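Local coordinates for protein probable sensor histidine kinase pdtas (Mycobacterium tuberculosis, PDB 2YKH) that is the sensor part of a histidine kinase that probably binds cyclic di-GMP on nutrient deprivation and so promotes autophosphorylation and signalling through PdtaR, at residues L53-Q58 / D71-V76; S175-G180 / L261-P266. All blocks are in the same frame, centred on the assembly; numbering follows the deposited sequence.

How the interactions relate
Interaction 1 lies in the GAF domain, where strand 53-58 is edged by the loop 71-76; interaction 2 lies at the PAS-like domain, where the linker 175-180 meets strand 261-266. Their centres are 28 Å apart and their nearest atoms about 12 Å apart, so they do not touch, and along the chain the first closes before the second opens. The two also differ in kind: backbone and amide hydrogen bonds fix the first, while the second rests on van der Waals packing. Arg263 of interaction 2 reaches back to Glu30 on helix 18-30 of the GAF part, a link between the two parts of the chain.

Interaction 1 of 2, residues L53-Q58 / D71-V76; sequences LVCVAQ and DAVGTV
Gln58 reaches from the strand to the loop with its chain extended, CG anti to the backbone N (chi1 157°), and presents OE1 to the backbone N of Ala72. That bond, 2.7 Å from Ala72 N to Gln58 OE1, is nearly straight at the hydrogen, although the donor is tilted 17° from the plane of the amide carbonyl. The other end of the amide, NE2, donates to Thr70 O, so the two bonds fix the rotation of the group. Asp71 lies across from it, amide and carboxylate planes 51° apart; its OD1 accepts from Val73 N, two residues on, an Asx turn, and the N-H comes from above the carboxylate plane. Val73 lays its two branches along the strand: CG1 rests 3.6 Å from Val56 O, and CG2 packs 3.8 Å from Ala57 CA. Cys55 SG lies 3.4 Å from Ala72 O and 4.0 Å from Ala72 CB; Trp45 of the adjacent strand also touches the cysteine.

Residues 72-75 form a type II turn, with Gly74 at its third position, where a side chain would jam against the preceding carbonyl. The turn leads into the short edge strand 76-77 of the antiparallel GAF sheet. Gly74 N gives a 2.8 Å bond to Cys55 O, and Cys55 N answers with one to Thr75 O that lies in the carbonyl plane. Beyond these, Val54 and Val76 form an antiparallel non-hydrogen-bonded pair. Their side chains share one face of the sheet, meeting through methyls at 4.3 Å between Val54 CG2 and Val76 CG2. Helix 6-13 packs on the strand and loop here, His13 touching Val54 and Leu9 reaching both Val56 and Val73.

Interaction 2 of 2, residues S175-G180 / L261-P266; sequences SSPRAG and LLRTLP
With chi1 at -160°, Arg263 sets CG anti to its own backbone nitrogen, and the chain then bends at chi2 (-104°), which leaves CB and CG lying against the linker while the guanidinium turns elsewhere. Ser176 swings OG anti as well (chi1 178°), bringing it beside that aliphatic stem, 3.9 Å from Arg263 CG. The ring of Pro177 packs on both strand residues, Leu261 and Arg263: its CD sits 3.9 Å from Arg263 CB, and its CG comes to 3.8 Å from Leu261 O. Pro177 and Leu261 cross at about a right angle, with Leu261 CD1 4.2 Å from Pro177 CD. Leu261 CD1 also lies 3.8 Å from Ser175 O, so one leucine branch spans several residues of the linker.

The contact is van der Waals in character. Outside the two segments, Arg263 NH2 forms a salt bridge with Glu30. Within the strand, NE makes a weak hydrogen bond to Thr264 O, and Leu265 CD2 covers one face of the guanidinium. Strand 258-269 runs between strands 250-255 and 272-282 in the PAS-like antiparallel sheet, where Arg281 of the latter also touches Pro177. The linker runs from helix 143-161 to strand 183-186 and touches this sheet here, and its Ala179 packs on helix 32-38.

Interaction 1 of 2, residues L53-Q58 / D71-V76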
loop_
_atom_site.group_PDB
_atom_site.type_symbol
_atom_site.label_atom_id
_atom_site.label_comp_id
_atom_site.label_asym_id
_atom_site.label_seq_id
_atom_site.Cartn_x
_atom_site.Cartn_y
_atom_site.Cartn_z
ATOM N N LEU A 53 13.365 -13.525 18.044
ATOM C CA LEU A 53 12.375 -12.850 17.199
ATOM C C LEU A 53 11.121 -12.566 18.021
ATOM O O LEU A 53 10.688 -13.400 18.827
ATOM C CB LEU A 53 12.041 -13.685 15.950
ATOM C CG LEU A 53 13.185 -14.205 15.059
ATOM C CD1 LEU A 53 12.689 -15.149 13.974
ATOM C CD2 LEU A 53 13.969 -13.071 14.457
ATOM N N VAL A 54 10.570 -11.368 17.825
ATOM C CA VAL A 54 9.330 -10.917 18.459
ATOM C C VAL A 54 8.441 -10.373 17.360
ATOM O O VAL A 54 8.873 -9.534 16.568
ATOM C CB VAL A 54 9.585 -9.741 19.437
ATOM C CG1 VAL A 54 8.294 -9.368 20.208
ATOM C CG2 VAL A 54 10.719 -10.048 20.389
ATOM N N CYS A 55 7.204 -10.842 17.313
ATOM C CA CYS A 55 6.214 -10.311 16.377
ATOM C C CYS A 55 5.646 -9.124 17.071
ATOM O O CYS A 55 5.136 -9.274 18.171
ATOM C CB CYS A 55 5.087 -11.315 16.128
ATOM S SG CYS A 55 3.580 -10.576 15.424
ATOM N N VAL A 56 5.714 -7.956 16.431
ATOM C CA VAL A 56 5.276 -6.710 17.065
ATOM C C VAL A 56 3.979 -6.127 16.525
ATOM O O VAL A 56 3.434 -5.178 17.089
ATOM C CB VAL A 56 6.357 -5.642 16.966
ATOM C CG1 VAL A 56 7.512 -6.005 17.877
ATOM C CG2 VAL A 56 6.790 -5.446 15.516
ATOM N N ALA A 57 3.501 -6.689 15.424
ATOM C CA ALA A 57 2.322 -6.183 14.718
ATOM C C ALA A 57 1.763 -7.240 13.749
ATOM O O ALA A 57 2.485 -8.102 13.260
ATOM C CB ALA A 57 2.660 -4.884 13.963
ATOM N N GLN A 58 0.465 -7.161 13.476
ATOM C CA GLN A 58 -0.184 -8.126 12.618
ATOM C C GLN A 58 -1.413 -7.481 12.021
ATOM O O GLN A 58 -2.133 -6.827 12.727
ATOM C CB GLN A 58 -0.574 -9.322 13.471
ATOM C CG GLN A 58 -1.696 -10.167 12.940
ATOM C CD GLN A 58 -2.037 -11.301 13.881
ATOM O OE1 GLN A 58 -1.668 -11.288 15.079
ATOM N NE2 GLN A 58 -2.748 -12.299 13.354
ATOM N N ASP A 71 -4.004 -14.205 17.763
ATOM C CA ASP A 71 -3.278 -12.959 17.863
ATOM C C ASP A 71 -1.801 -13.263 18.097
ATOM O O ASP A 71 -1.437 -13.865 19.117
ATOM C CB ASP A 71 -3.867 -12.098 18.984
ATOM C CG ASP A 71 -3.218 -10.714 19.088
ATOM O OD1 ASP A 71 -2.339 -10.354 18.263
ATOM O OD2 ASP A 71 -3.607 -9.981 20.032
ATOM N N ALA A 72 -0.956 -12.854 17.144
ATOM C CA ALA A 72 0.481 -13.165 17.226
ATOM C C ALA A 72 1.371 -12.074 17.873
ATOM O O ALA A 72 2.548 -12.311 18.137
ATOM C CB ALA A 72 1.018 -13.603 15.870
ATOM N N VAL A 73 0.792 -10.909 18.149
ATOM C CA VAL A 73 1.534 -9.742 18.623
ATOM C C VAL A 73 2.021 -9.933 20.063
ATOM O O VAL A 73 1.240 -10.224 20.955
ATOM C CB VAL A 73 0.658 -8.472 18.539
ATOM C CG1 VAL A 73 1.354 -7.280 19.173
ATOM C CG2 VAL A 73 0.227 -8.185 17.111
ATOM N N GLY A 74 3.317 -9.764 20.284
ATOM C CA GLY A 74 3.898 -9.960 21.599
ATOM C C GLY A 74 4.593 -11.303 21.694
ATOM O O GLY A 74 5.371 -11.535 22.626
ATOM N N THR A 75 4.317 -12.174 20.720
ATOM C CA THR A 75 4.897 -13.519 20.649
ATOM C C THR A 75 6.424 -13.533 20.478
ATOM O O THR A 75 6.975 -12.882 19.581
ATOM C CB THR A 75 4.191 -14.367 19.568
ATOM O OG1 THR A 75 2.930 -14.800 20.084
ATOM C CG2 THR A 75 4.985 -15.594 19.200
ATOM N N VAL A 76 7.097 -14.270 21.363
ATOM C CA VAL A 76 8.558 -14.362 21.369
ATOM C C VAL A 76 9.007 -15.734 20.872
ATOM O O VAL A 76 8.501 -16.761 21.322
ATOM C CB VAL A 76 9.128 -14.042 22.761
ATOM C CG1 VAL A 76 10.647 -14.129 22.758
ATOM C CG2 VAL A 76 8.699 -12.651 23.183
#

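Interaction 2 of 2, residues S175-G180 / L261-P266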
loop_
_atom_site.group_PDB
_atom_site.type_symbol
_atom_site.label_atom_id
_atom_site.label_comp_id
_atom_site.label_asym_id
_atom_site.label_seq_id
_atom_site.Cartn_x
_atom_site.Cartn_y
_atom_site.Cartn_z
ATOM N N SER A 175 -9.336 8.614 6.879
ATOM C CA SER A 175 -10.478 8.374 6.006
ATOM C C SER A 175 -10.088 7.855 4.620
ATOM O O SER A 175 -10.966 7.483 3.833
ATOM C CB SER A 175 -11.332 9.642 5.895
ATOM O OG SER A 175 -10.751 10.593 5.017
ATOM N N SER A 176 -8.775 7.844 4.344
ATOM C CA SER A 176 -8.177 7.438 3.059
ATOM C C SER A 176 -8.811 6.197 2.375
ATOM O O SER A 176 -9.176 5.244 3.052
ATOM C CB SER A 176 -6.677 7.223 3.276
ATOM O OG SER A 176 -6.047 6.788 2.085
ATOM N N PRO A 177 -8.899 6.189 1.028
ATOM C CA PRO A 177 -9.631 5.145 0.347
ATOM C C PRO A 177 -9.018 3.771 0.539
ATOM O O PRO A 177 -7.798 3.624 0.540
ATOM C CB PRO A 177 -9.511 5.530 -1.123
ATOM C CG PRO A 177 -8.950 6.852 -1.153
ATOM C CD PRO A 177 -8.154 7.001 0.061
ATOM N N ARG A 178 -9.870 2.767 0.702
ATOM C CA ARG A 178 -9.415 1.392 0.742
ATOM C C ARG A 178 -9.268 0.931 -0.706
ATOM O O ARG A 178 -9.979 1.424 -1.582
ATOM C CB ARG A 178 -10.424 0.511 1.496
ATOM C CG ARG A 178 -10.838 0.984 2.897
ATOM C CD ARG A 178 -9.647 1.210 3.836
ATOM N NE ARG A 178 -10.085 1.611 5.162
ATOM C CZ ARG A 178 -10.296 0.755 6.155
ATOM N NH1 ARG A 178 -10.101 -0.540 5.944
ATOM N NH2 ARG A 178 -10.708 1.176 7.342
ATOM N N ALA A 179 -8.367 -0.008 -0.970
ATOM C CA ALA A 179 -8.196 -0.504 -2.331
ATOM C C ALA A 179 -9.520 -0.830 -3.020
ATOM O O ALA A 179 -9.731 -0.425 -4.178
ATOM C CB ALA A 179 -7.295 -1.692 -2.351
ATOM N N GLY A 180 -10.407 -1.539 -2.319
ATOM C CA GLY A 180 -11.711 -1.901 -2.861
ATOM C C GLY A 180 -12.644 -0.770 -3.245
ATOM O O GLY A 180 -13.595 -0.998 -3.976
ATOM N N LEU A 261 -12.297 11.097 -3.421
ATOM C CA LEU A 261 -11.079 11.197 -2.645
ATOM C C LEU A 261 -10.034 10.422 -3.418
ATOM O O LEU A 261 -10.266 9.287 -3.790
ATOM C CB LEU A 261 -11.289 10.529 -1.300
ATOM C CG LEU A 261 -10.639 11.066 -0.035
ATOM C CD1 LEU A 261 -10.815 10.050 1.078
ATOM C CD2 LEU A 261 -9.186 11.350 -0.246
ATOM N N LEU A 262 -8.892 11.031 -3.691
ATOM C CA LEU A 262 -7.873 10.416 -4.541
ATOM C C LEU A 262 -6.634 10.214 -3.718
ATOM O O LEU A 262 -6.340 11.018 -2.815
ATOM C CB LEU A 262 -7.522 11.332 -5.694
ATOM C CG LEU A 262 -8.548 11.456 -6.783
ATOM C CD1 LEU A 262 -8.185 12.630 -7.611
ATOM C CD2 LEU A 262 -8.541 10.212 -7.611
ATOM N N ARG A 263 -5.902 9.141 -4.012
ATOM C CA ARG A 263 -4.710 8.824 -3.245
ATOM C C ARG A 263 -3.707 8.157 -4.136
ATOM O O ARG A 263 -3.973 7.126 -4.730
ATOM C CB ARG A 263 -5.038 7.967 -2.023
ATOM C CG ARG A 263 -3.977 8.009 -0.966
ATOM C CD ARG A 263 -3.160 6.762 -0.982
ATOM N NE ARG A 263 -1.795 6.941 -0.490
ATOM C CZ ARG A 263 -1.297 6.302 0.569
ATOM N NH1 ARG A 263 -2.068 5.467 1.269
ATOM N NH2 ARG A 263 -0.030 6.498 0.924
ATOM N N THR A 264 -2.538 8.762 -4.231
ATOM C CA THR A 264 -1.523 8.270 -5.138
ATOM C C THR A 264 -0.404 7.568 -4.384
ATOM O O THR A 264 -0.115 7.880 -3.239
ATOM C CB THR A 264 -0.984 9.406 -6.014
ATOM O OG1 THR A 264 -0.524 10.469 -5.176
ATOM C CG2 THR A 264 -2.092 9.943 -6.929
ATOM N N LEU A 265 0.171 6.566 -5.032
ATOM C CA LEU A 265 1.402 5.914 -4.586
ATOM C C LEU A 265 2.316 5.750 -5.786
ATOM O O LEU A 265 2.012 4.963 -6.678
ATOM C CB LEU A 265 1.130 4.533 -3.993
ATOM C CG LEU A 265 0.044 4.422 -2.940
ATOM C CD1 LEU A 265 -1.146 3.671 -3.522
ATOM C CD2 LEU A 265 0.577 3.742 -1.671
ATOM N N PRO A 266 3.431 6.489 -5.819
ATOM C CA PRO A 266 4.466 6.276 -6.830
ATOM C C PRO A 266 4.993 4.849 -6.759
ATOM O O PRO A 266 5.097 4.271 -5.673
ATOM C CB PRO A 266 5.584 7.231 -6.401
ATOM C CG PRO A 266 4.930 8.233 -5.529
ATOM C CD PRO A 266 3.828 7.508 -4.836
#